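TRNA dimethylallyltransferase (PDB 3EXA) probably transfers a dimethylallyl group from dimethylallyl diphosphate to the adenine at position 37 of tRNAs that read codons beginning with uridine. Local coordinates at residues Val14-Thr19 / Ile195-Glu200; Thr285-Thr290 / Met299-Phe304. All coordinates share one frame; numbering follows the deposited sequence.

Both contacts pack against neighbouring strands of one parallel sheet, and their centres lie about 9 Å apart. Contact 1 sets the P-loop and the start of helix 16-25 on strand 191-198, with mostly buried aliphatic side chains and selenomethionine at the predicted nucleotide-binding end of the sheet. Contact 2 lies farther out, where helix 294-317 covers strand 284-288; its chemistry is aromatic, with a buried phenylalanine ring at its middle and an exposed glutamate at its margin. Neither has a hydrogen bond between its own segments. The strands themselves are probably joined by Gly196 N to Thr285 O and Phe287 N to Gly196 O.

Contact 1 of 2, residues Val14-Thr19 / Ile195-Glu200; sequences VGKTKT and IGLTME
The P-loop, or Walker A motif, of this IPP transferase packs on Leu197, near the end of strand 191-198, and on Met199 just beyond it; Val14 meets both, and the first turn of helix 16-25 meets Leu197. Val14, Gly15, Lys16 and Thr17 belong to the predicted ATP site and, by similarity, to the substrate site, in the loop that probably holds the phosphates. Val14 makes most of the contact on the loop side. With chi1 at -74°, its CG2 sits between the backbone N and the carbonyl carbon, and both methyls lie beside Leu197 O. Val14 CG2 also comes to 3.9 Å from Leu197 CB, the two side chains crossing at a slant, while Val14 CG1 reaches on past Thr198 C to Met199 CB at 4.1 Å. Met199, a selenomethionine, bends at its last torsion (chi3 -86°), which brings CE to 3.6 Å from Val14 CA.

The branch of Leu197 that ends in CD1 reaches the first turn of the helix. Leu197 CD1 is 3.9 Å from Lys16 CA and also approaches the lysine CG; Ile8 of the central strand 4-9 touches both side chains. The polar end of Lys16 takes no part here, since NZ is hydrogen-bonded to Pro11 O within the same loop.

Gly15 is the N-cap residue of the helix. Its O accepts two bonds from Thr19, from N and from OG1, which reach it from opposite faces of the carbonyl plane. The bond from Thr19 OG1 to Gly15 O is 3.2 Å long and tilted 23° from that plane. Thr19 and Leu197 meet tip to tip, with Thr19 OG1 only 3.2 Å from Leu197 CD1, close for an oxygen and a methyl.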
ATOM      1  N   VAL A  14     -30.236  25.715 -10.771  1.00 25.89           N
ATOM      2  CA  VAL A  14     -29.950  26.612 -11.891  1.00 18.70           C
ATOM      3  C   VAL A  14     -30.505  26.096 -13.217  1.00 18.63           C
ATOM      4  O   VAL A  14     -30.252  26.683 -14.261  1.00 15.19           O
ATOM      5  CB  VAL A  14     -28.430  26.843 -12.078  1.00 20.40           C
ATOM      6  CG1 VAL A  14     -27.897  27.752 -10.991  1.00 19.96           C
ATOM      7  CG2 VAL A  14     -27.697  25.516 -12.060  1.00 20.91           C
ATOM      8  N   GLY A  15     -31.237  24.989 -13.193  1.00 13.75           N
ATOM      9  CA  GLY A  15     -31.806  24.488 -14.432  1.00 17.70           C
ATOM     10  C   GLY A  15     -30.883  23.619 -15.253  1.00 16.92           C
ATOM     11  O   GLY A  15     -30.956  23.605 -16.480  1.00 23.24           O
ATOM     12  N   LYS A  16     -30.026  22.880 -14.561  1.00 16.97           N
ATOM     13  CA  LYS A  16     -29.070  21.990 -15.183  1.00 14.67           C
ATOM     14  C   LYS A  16     -29.754  20.824 -15.904  1.00 23.60           C
ATOM     15  O   LYS A  16     -29.276  20.359 -16.942  1.00 18.56           O
ATOM     16  CB  LYS A  16     -28.119  21.473 -14.114  1.00  4.13           C
ATOM     17  CG  LYS A  16     -26.660  21.608 -14.481  1.00 24.86           C
ATOM     18  CD  LYS A  16     -25.774  22.076 -13.314  1.00 21.37           C
ATOM     19  CE  LYS A  16     -25.796  21.122 -12.134  1.00 27.62           C
ATOM     20  NZ  LYS A  16     -26.929  21.397 -11.214  1.00 23.58           N
ATOM     21  N   THR A  17     -30.877  20.353 -15.371  1.00 25.14           N
ATOM     22  CA  THR A  17     -31.583  19.240 -16.005  1.00 28.14           C
ATOM     23  C   THR A  17     -32.200  19.623 -17.345  1.00 29.16           C
ATOM     24  O   THR A  17     -31.875  19.041 -18.385  1.00 20.60           O
ATOM     25  CB  THR A  17     -32.700  18.688 -15.095  1.00 32.02           C
ATOM     26  OG1 THR A  17     -32.114  18.142 -13.906  1.00 32.60           O
ATOM     27  CG2 THR A  17     -33.483  17.593 -15.818  1.00 26.90           C
ATOM     28  N   LYS A  18     -33.089  20.611 -17.314  1.00 29.57           N
ATOM     29  CA  LYS A  18     -33.768  21.059 -18.522  1.00 26.35           C
ATOM     30  C   LYS A  18     -32.822  21.521 -19.628  1.00 29.01           C
ATOM     31  O   LYS A  18     -32.979  21.128 -20.784  1.00 28.52           O
ATOM     32  CB  LYS A  18     -34.764  22.179 -18.189  1.00 31.45           C
ATOM     33  CG  LYS A  18     -35.578  22.668 -19.385  1.00 32.28           C
ATOM     34  CD  LYS A  18     -36.578  23.736 -18.979  1.00 36.72           C
ATOM     35  CE  LYS A  18     -37.277  24.351 -20.197  1.00 48.04           C
ATOM     36  NZ  LYS A  18     -37.921  23.328 -21.092  1.00 46.66           N
ATOM     37  N   THR A  19     -31.831  22.336 -19.296  1.00 15.79           N
ATOM     38  CA  THR A  19     -30.952  22.793 -20.349  1.00 20.82           C
ATOM     39  C   THR A  19     -30.158  21.640 -20.938  1.00 18.35           C
ATOM     40  O   THR A  19     -29.818  21.659 -22.118  1.00 29.27           O
ATOM     41  CB  THR A  19     -30.005  23.920 -19.875  1.00 19.81           C
ATOM     42  OG1 THR A  19     -29.017  23.394 -18.992  1.00 39.14           O
ATOM     43  CG2 THR A  19     -30.796  24.977 -19.152  1.00 20.92           C
ATOM     44  N   ILE A 195     -19.373  23.684 -19.786  1.00 16.88           N
ATOM     45  CA  ILE A 195     -20.138  24.916 -19.616  1.00 17.52           C
ATOM     46  C   ILE A 195     -20.659  24.971 -18.191  1.00 16.25           C
ATOM     47  O   ILE A 195     -20.925  23.938 -17.585  1.00 19.45           O
ATOM     48  CB  ILE A 195     -21.356  24.976 -20.568  1.00 21.56           C
ATOM     49  CG1 ILE A 195     -22.256  23.771 -20.317  1.00 23.79           C
ATOM     50  CG2 ILE A 195     -20.897  25.013 -22.031  1.00 21.92           C
ATOM     51  CD1 ILE A 195     -23.547  23.803 -21.076  1.00 28.70           C
ATOM     52  N   GLY A 196     -20.805  26.173 -17.649  1.00 22.78           N
ATOM     53  CA  GLY A 196     -21.310  26.296 -16.295  1.00 19.23           C
ATOM     54  C   GLY A 196     -22.532  27.190 -16.254  1.00 19.23           C
ATOM     55  O   GLY A 196     -22.582  28.205 -16.947  1.00 21.94           O
ATOM     56  N   LEU A 197     -23.524  26.795 -15.460  1.00 20.83           N
ATOM     57  CA  LEU A 197     -24.757  27.559 -15.298  1.00 14.88           C
ATOM     58  C   LEU A 197     -24.739  28.234 -13.926  1.00 20.08           C
ATOM     59  O   LEU A 197     -24.553  27.569 -12.905  1.00 19.85           O
ATOM     60  CB  LEU A 197     -25.969  26.631 -15.417  1.00 15.55           C
ATOM     61  CG  LEU A 197     -25.976  25.765 -16.689  1.00 16.36           C
ATOM     62  CD1 LEU A 197     -27.298  25.016 -16.793  1.00  6.92           C
ATOM     63  CD2 LEU A 197     -25.762  26.644 -17.913  1.00  4.71           C
ATOM     64  N   THR A 198     -24.908  29.557 -13.916  1.00 25.06           N
ATOM     65  CA  THR A 198     -24.902  30.351 -12.692  1.00 21.19           C
ATOM     66  C   THR A 198     -26.187  31.113 -12.627  1.00 22.24           C
ATOM     67  O   THR A 198     -27.041  31.004 -13.506  1.00 21.66           O
ATOM     68  CB  THR A 198     -23.833  31.454 -12.675  1.00 25.81           C
ATOM     69  OG1 THR A 198     -22.771  31.118 -13.565  1.00 39.46           O
ATOM     70  CG2 THR A 198     -23.297  31.651 -11.265  1.00 28.68           C
HETATM   71  N   MSE A 199     -26.274  31.955 -11.605  1.00 21.83           N
HETATM   72  CA  MSE A 199     -27.460  32.759 -11.385  1.00 25.92           C
HETATM   73  C   MSE A 199     -27.174  33.746 -10.264  1.00 25.26           C
HETATM   74  O   MSE A 199     -26.305  33.507  -9.426  1.00 27.72           O
HETATM   75  CB  MSE A 199     -28.599  31.823 -10.991  1.00 27.42           C
HETATM   76  CG  MSE A 199     -29.999  32.319 -11.270  1.00 30.58           C
HETATM   77 SE   MSE A 199     -31.292  30.924 -10.807  1.00 35.33          SE
HETATM   78  CE  MSE A 199     -31.297  29.924 -12.453  1.00 24.55           C
ATOM     79  N   GLU A 200     -27.902  34.857 -10.259  1.00 29.10           N
ATOM     80  CA  GLU A 200     -27.749  35.885  -9.233  1.00 27.34           C
ATOM     81  C   GLU A 200     -27.940  35.280  -7.839  1.00 28.10           C
ATOM     82  O   GLU A 200     -28.808  34.430  -7.636  1.00 23.05           O
ATOM     83  CB  GLU A 200     -28.763  37.011  -9.476  1.00 26.88           C
ATOM     84  CG  GLU A 200     -28.246  38.115 -10.396  1.00 48.69           C
ATOM     85  CD  GLU A 200     -29.354  38.969 -11.016  1.00 56.19           C
ATOM     86  OE1 GLU A 200     -30.315  39.341 -10.302  1.00 56.76           O
ATOM     87  OE2 GLU A 200     -29.249  39.277 -12.225  1.00 57.12           O
TER

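Contact 2 of 2, residues Thr285-Thr290 / Met299-Phe304; sequences TWFDMT and MEIHNF
Phe287 lays one face of its ring on Ile301 and turns an edge to Glu300 and Phe304. Ile301 CG1 stands over that face in a CH-pi contact, 3.6 Å from the ring centroid and 15° off the normal, as the two side chains slide past each other in opposite directions. The isoleucine's CD1 continues from there over the base of the ring, near Phe287 CG. At the edge, Glu300 comes in from the opposite direction on an extended chain: OE2 is 3.1 Å from Phe287 CE2, near the ring plane, with the carboxylate turned 57° from the ring. This places a carboxylate oxygen beside the ring's edge, which probably suits the slightly positive rim of the ring, while Glu300 OE1 is held in a salt bridge by Lys297, one turn back.

These groups fill the space between strand 284-288, on this side the outermost strand of the parallel sheet within this chain, and helix 294-317, which follows it and runs back antiparallel to it. The axes of the two segments approach to 10.5 Å at an angle of 170°. Ile301 also reaches Ile195 on the neighbouring strand and Leu23 of helix 16-25, so the helix covers more than the edge of the sheet.

One turn on from Glu300 and Ile301, Phe304 CB sits 4.2 Å from Phe287 CZ, near the plane of the Phe287 ring. The Phe304 ring itself swings toward the start of the strand, its CG being anti to the backbone N. There Thr285 meets it from the opposite direction, Thr285 CG2 lying over one face at 4.1 Å from the centroid and Thr285 OG1 at 3.2 Å from Phe304 CZ.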
ATOM      1  N   THR A 285     -16.893  27.667 -19.580  1.00 17.49           N
ATOM      2  CA  THR A 285     -17.621  28.803 -20.121  1.00 11.58           C
ATOM      3  C   THR A 285     -18.938  28.936 -19.357  1.00 12.27           C
ATOM      4  O   THR A 285     -19.753  28.014 -19.331  1.00 12.16           O
ATOM      5  CB  THR A 285     -17.853  28.577 -21.616  1.00  7.24           C
ATOM      6  OG1 THR A 285     -16.589  28.286 -22.230  1.00  7.14           O
ATOM      7  CG2 THR A 285     -18.460  29.811 -22.272  1.00  5.47           C
ATOM      8  N   TRP A 286     -19.143  30.077 -18.713  1.00 13.70           N
ATOM      9  CA  TRP A 286     -20.352  30.242 -17.937  1.00 12.69           C
ATOM     10  C   TRP A 286     -21.499  30.927 -18.652  1.00 17.23           C
ATOM     11  O   TRP A 286     -21.320  31.652 -19.630  1.00 21.18           O
ATOM     12  CB  TRP A 286     -20.048  30.978 -16.632  1.00 12.33           C
ATOM     13  CG  TRP A 286     -19.158  30.207 -15.702  1.00 16.90           C
ATOM     14  CD1 TRP A 286     -17.788  30.178 -15.706  1.00 15.67           C
ATOM     15  CD2 TRP A 286     -19.573  29.343 -14.638  1.00 13.76           C
ATOM     16  NE1 TRP A 286     -17.332  29.357 -14.707  1.00 13.94           N
ATOM     17  CE2 TRP A 286     -18.405  28.831 -14.034  1.00 14.79           C
ATOM     18  CE3 TRP A 286     -20.822  28.957 -14.129  1.00 16.51           C
ATOM     19  CZ2 TRP A 286     -18.447  27.945 -12.950  1.00 13.42           C
ATOM     20  CZ3 TRP A 286     -20.863  28.074 -13.048  1.00 12.73           C
ATOM     21  CH2 TRP A 286     -19.682  27.583 -12.472  1.00 13.32           C
ATOM     22  N   PHE A 287     -22.695  30.661 -18.156  1.00 18.42           N
ATOM     23  CA  PHE A 287     -23.885  31.251 -18.706  1.00 15.95           C
ATOM     24  C   PHE A 287     -24.776  31.620 -17.552  1.00 17.33           C
ATOM     25  O   PHE A 287     -24.967  30.832 -16.621  1.00 21.42           O
ATOM     26  CB  PHE A 287     -24.596  30.277 -19.638  1.00 19.23           C
ATOM     27  CG  PHE A 287     -23.895  30.070 -20.955  1.00 24.23           C
ATOM     28  CD1 PHE A 287     -22.847  29.159 -21.074  1.00 22.58           C
ATOM     29  CD2 PHE A 287     -24.294  30.786 -22.084  1.00 21.14           C
ATOM     30  CE1 PHE A 287     -22.212  28.959 -22.299  1.00 22.06           C
ATOM     31  CE2 PHE A 287     -23.666  30.593 -23.310  1.00 16.68           C
ATOM     32  CZ  PHE A 287     -22.622  29.680 -23.420  1.00 17.84           C
ATOM     33  N   ASP A 288     -25.310  32.833 -17.606  1.00 23.78           N
ATOM     34  CA  ASP A 288     -26.190  33.326 -16.561  1.00 22.08           C
ATOM     35  C   ASP A 288     -27.625  32.935 -16.896  1.00 23.68           C
ATOM     36  O   ASP A 288     -28.135  33.264 -17.962  1.00 20.25           O
ATOM     37  CB  ASP A 288     -26.062  34.843 -16.458  1.00 28.88           C
ATOM     38  CG  ASP A 288     -26.672  35.393 -15.190  1.00 31.94           C
ATOM     39  OD1 ASP A 288     -26.341  36.546 -14.849  1.00 36.83           O
ATOM     40  OD2 ASP A 288     -27.483  34.684 -14.540  1.00 21.44           O
HETATM   41  N   MSE A 289     -28.266  32.231 -15.972  1.00 22.61           N
HETATM   42  CA  MSE A 289     -29.635  31.780 -16.162  1.00 23.55           C
HETATM   43  C   MSE A 289     -30.625  32.630 -15.382  1.00 20.51           C
HETATM   44  O   MSE A 289     -31.795  32.274 -15.269  1.00 19.20           O
HETATM   45  CB  MSE A 289     -29.772  30.319 -15.721  1.00 24.14           C
HETATM   46  CG  MSE A 289     -28.775  29.381 -16.382  1.00 20.78           C
HETATM   47 SE   MSE A 289     -28.823  29.508 -18.309  1.00 39.42          SE
HETATM   48  CE  MSE A 289     -30.166  28.133 -18.632  1.00 19.84           C
ATOM     49  N   THR A 290     -30.150  33.743 -14.835  1.00 22.69           N
ATOM     50  CA  THR A 290     -31.001  34.632 -14.053  1.00 32.70           C
ATOM     51  C   THR A 290     -32.263  35.068 -14.791  1.00 39.99           C
ATOM     52  O   THR A 290     -32.218  35.955 -15.651  1.00 37.74           O
ATOM     53  CB  THR A 290     -30.254  35.895 -13.635  1.00 27.88           C
ATOM     54  OG1 THR A 290     -29.119  35.531 -12.849  1.00 32.85           O
ATOM     55  CG2 THR A 290     -31.166  36.797 -12.815  1.00 31.13           C
HETATM   56  N   MSE A 299     -30.429  28.382 -27.191  1.00 11.37           N
HETATM   57  CA  MSE A 299     -29.982  28.497 -28.568  1.00 20.19           C
HETATM   58  C   MSE A 299     -28.556  29.048 -28.580  1.00 16.98           C
HETATM   59  O   MSE A 299     -27.741  28.652 -29.411  1.00 24.49           O
HETATM   60  CB  MSE A 299     -30.935  29.412 -29.350  1.00 28.17           C
HETATM   61  CG  MSE A 299     -30.761  29.398 -30.863  1.00 43.22           C
HETATM   62 SE   MSE A 299     -32.240  30.294 -31.805  1.00 60.98          SE
HETATM   63  CE  MSE A 299     -31.916  32.136 -31.233  1.00 49.55           C
ATOM     64  N   GLU A 300     -28.248  29.942 -27.644  1.00 13.33           N
ATOM     65  CA  GLU A 300     -26.913  30.524 -27.555  1.00 10.75           C
ATOM     66  C   GLU A 300     -25.919  29.488 -27.059  1.00 13.75           C
ATOM     67  O   GLU A 300     -24.778  29.439 -27.518  1.00 15.13           O
ATOM     68  CB  GLU A 300     -26.898  31.713 -26.592  1.00 14.37           C
ATOM     69  CG  GLU A 300     -25.511  32.320 -26.363  1.00 10.35           C
ATOM     70  CD  GLU A 300     -25.418  33.121 -25.070  1.00 23.83           C
ATOM     71  OE1 GLU A 300     -26.477  33.552 -24.552  1.00 20.80           O
ATOM     72  OE2 GLU A 300     -24.281  33.326 -24.572  1.00 24.44           O
ATOM     73  N   ILE A 301     -26.357  28.666 -26.109  1.00 12.12           N
ATOM     74  CA  ILE A 301     -25.502  27.637 -25.530  1.00  8.82           C
ATOM     75  C   ILE A 301     -25.209  26.528 -26.527  1.00 13.90           C
ATOM     76  O   ILE A 301     -24.103  26.000 -26.545  1.00  8.55           O
ATOM     77  CB  ILE A 301     -26.149  26.995 -24.283  1.00 14.65           C
ATOM     78  CG1 ILE A 301     -26.214  28.015 -23.148  1.00 13.07           C
ATOM     79  CG2 ILE A 301     -25.336  25.775 -23.844  1.00 20.35           C
ATOM     80  CD1 ILE A 301     -26.934  27.512 -21.931  1.00  3.22           C
ATOM     81  N   HIS A 302     -26.208  26.166 -27.335  1.00 11.81           N
ATOM     82  CA  HIS A 302     -26.044  25.113 -28.326  1.00 13.14           C
ATOM     83  C   HIS A 302     -25.075  25.549 -29.409  1.00 20.91           C
ATOM     84  O   HIS A 302     -24.236  24.769 -29.867  1.00 20.41           O
ATOM     85  CB  HIS A 302     -27.373  24.762 -28.974  1.00 13.66           C
ATOM     86  CG  HIS A 302     -27.228  23.960 -30.235  1.00 18.61           C
ATOM     87  ND1 HIS A 302     -26.957  24.537 -31.455  1.00 19.40           N
ATOM     88  CD2 HIS A 302     -27.280  22.623 -30.449  1.00 21.71           C
ATOM     89  CE1 HIS A 302     -26.853  23.588 -32.375  1.00 11.54           C
ATOM     90  NE2 HIS A 302     -27.043  22.423 -31.791  1.00 22.44           N
ATOM     91  N   ASN A 303     -25.210  26.793 -29.836  1.00 12.49           N
ATOM     92  CA  ASN A 303     -24.323  27.302 -30.850  1.00 20.78           C
ATOM     93  C   ASN A 303     -22.889  27.223 -30.345  1.00 23.72           C
ATOM     94  O   ASN A 303     -22.021  26.695 -31.035  1.00 30.62           O
ATOM     95  CB  ASN A 303     -24.687  28.742 -31.206  1.00 10.99           C
ATOM     96  CG  ASN A 303     -23.757  29.324 -32.235  1.00 19.85           C
ATOM     97  OD1 ASN A 303     -22.856  30.099 -31.910  1.00 13.18           O
ATOM     98  ND2 ASN A 303     -23.950  28.936 -33.492  1.00 14.81           N
ATOM     99  N   PHE A 304     -22.645  27.718 -29.132  1.00 22.33           N
ATOM    100  CA  PHE A 304     -21.295  27.687 -28.573  1.00 20.89           C
ATOM    101  C   PHE A 304     -20.716  26.279 -28.430  1.00 17.90           C
ATOM    102  O   PHE A 304     -19.565  26.030 -28.793  1.00 17.32           O
ATOM    103  CB  PHE A 304     -21.244  28.373 -27.211  1.00 12.36           C
ATOM    104  CG  PHE A 304     -19.932  28.198 -26.520  1.00 14.80           C
ATOM    105  CD1 PHE A 304     -19.713  27.107 -25.675  1.00 10.33           C
ATOM    106  CD2 PHE A 304     -18.895  29.095 -26.742  1.00 14.17           C
ATOM    107  CE1 PHE A 304     -18.464  26.899 -25.059  1.00  5.27           C
ATOM    108  CE2 PHE A 304     -17.642  28.906 -26.138  1.00 18.66           C
ATOM    109  CZ  PHE A 304     -17.431  27.798 -25.287  1.00 13.10           C
TER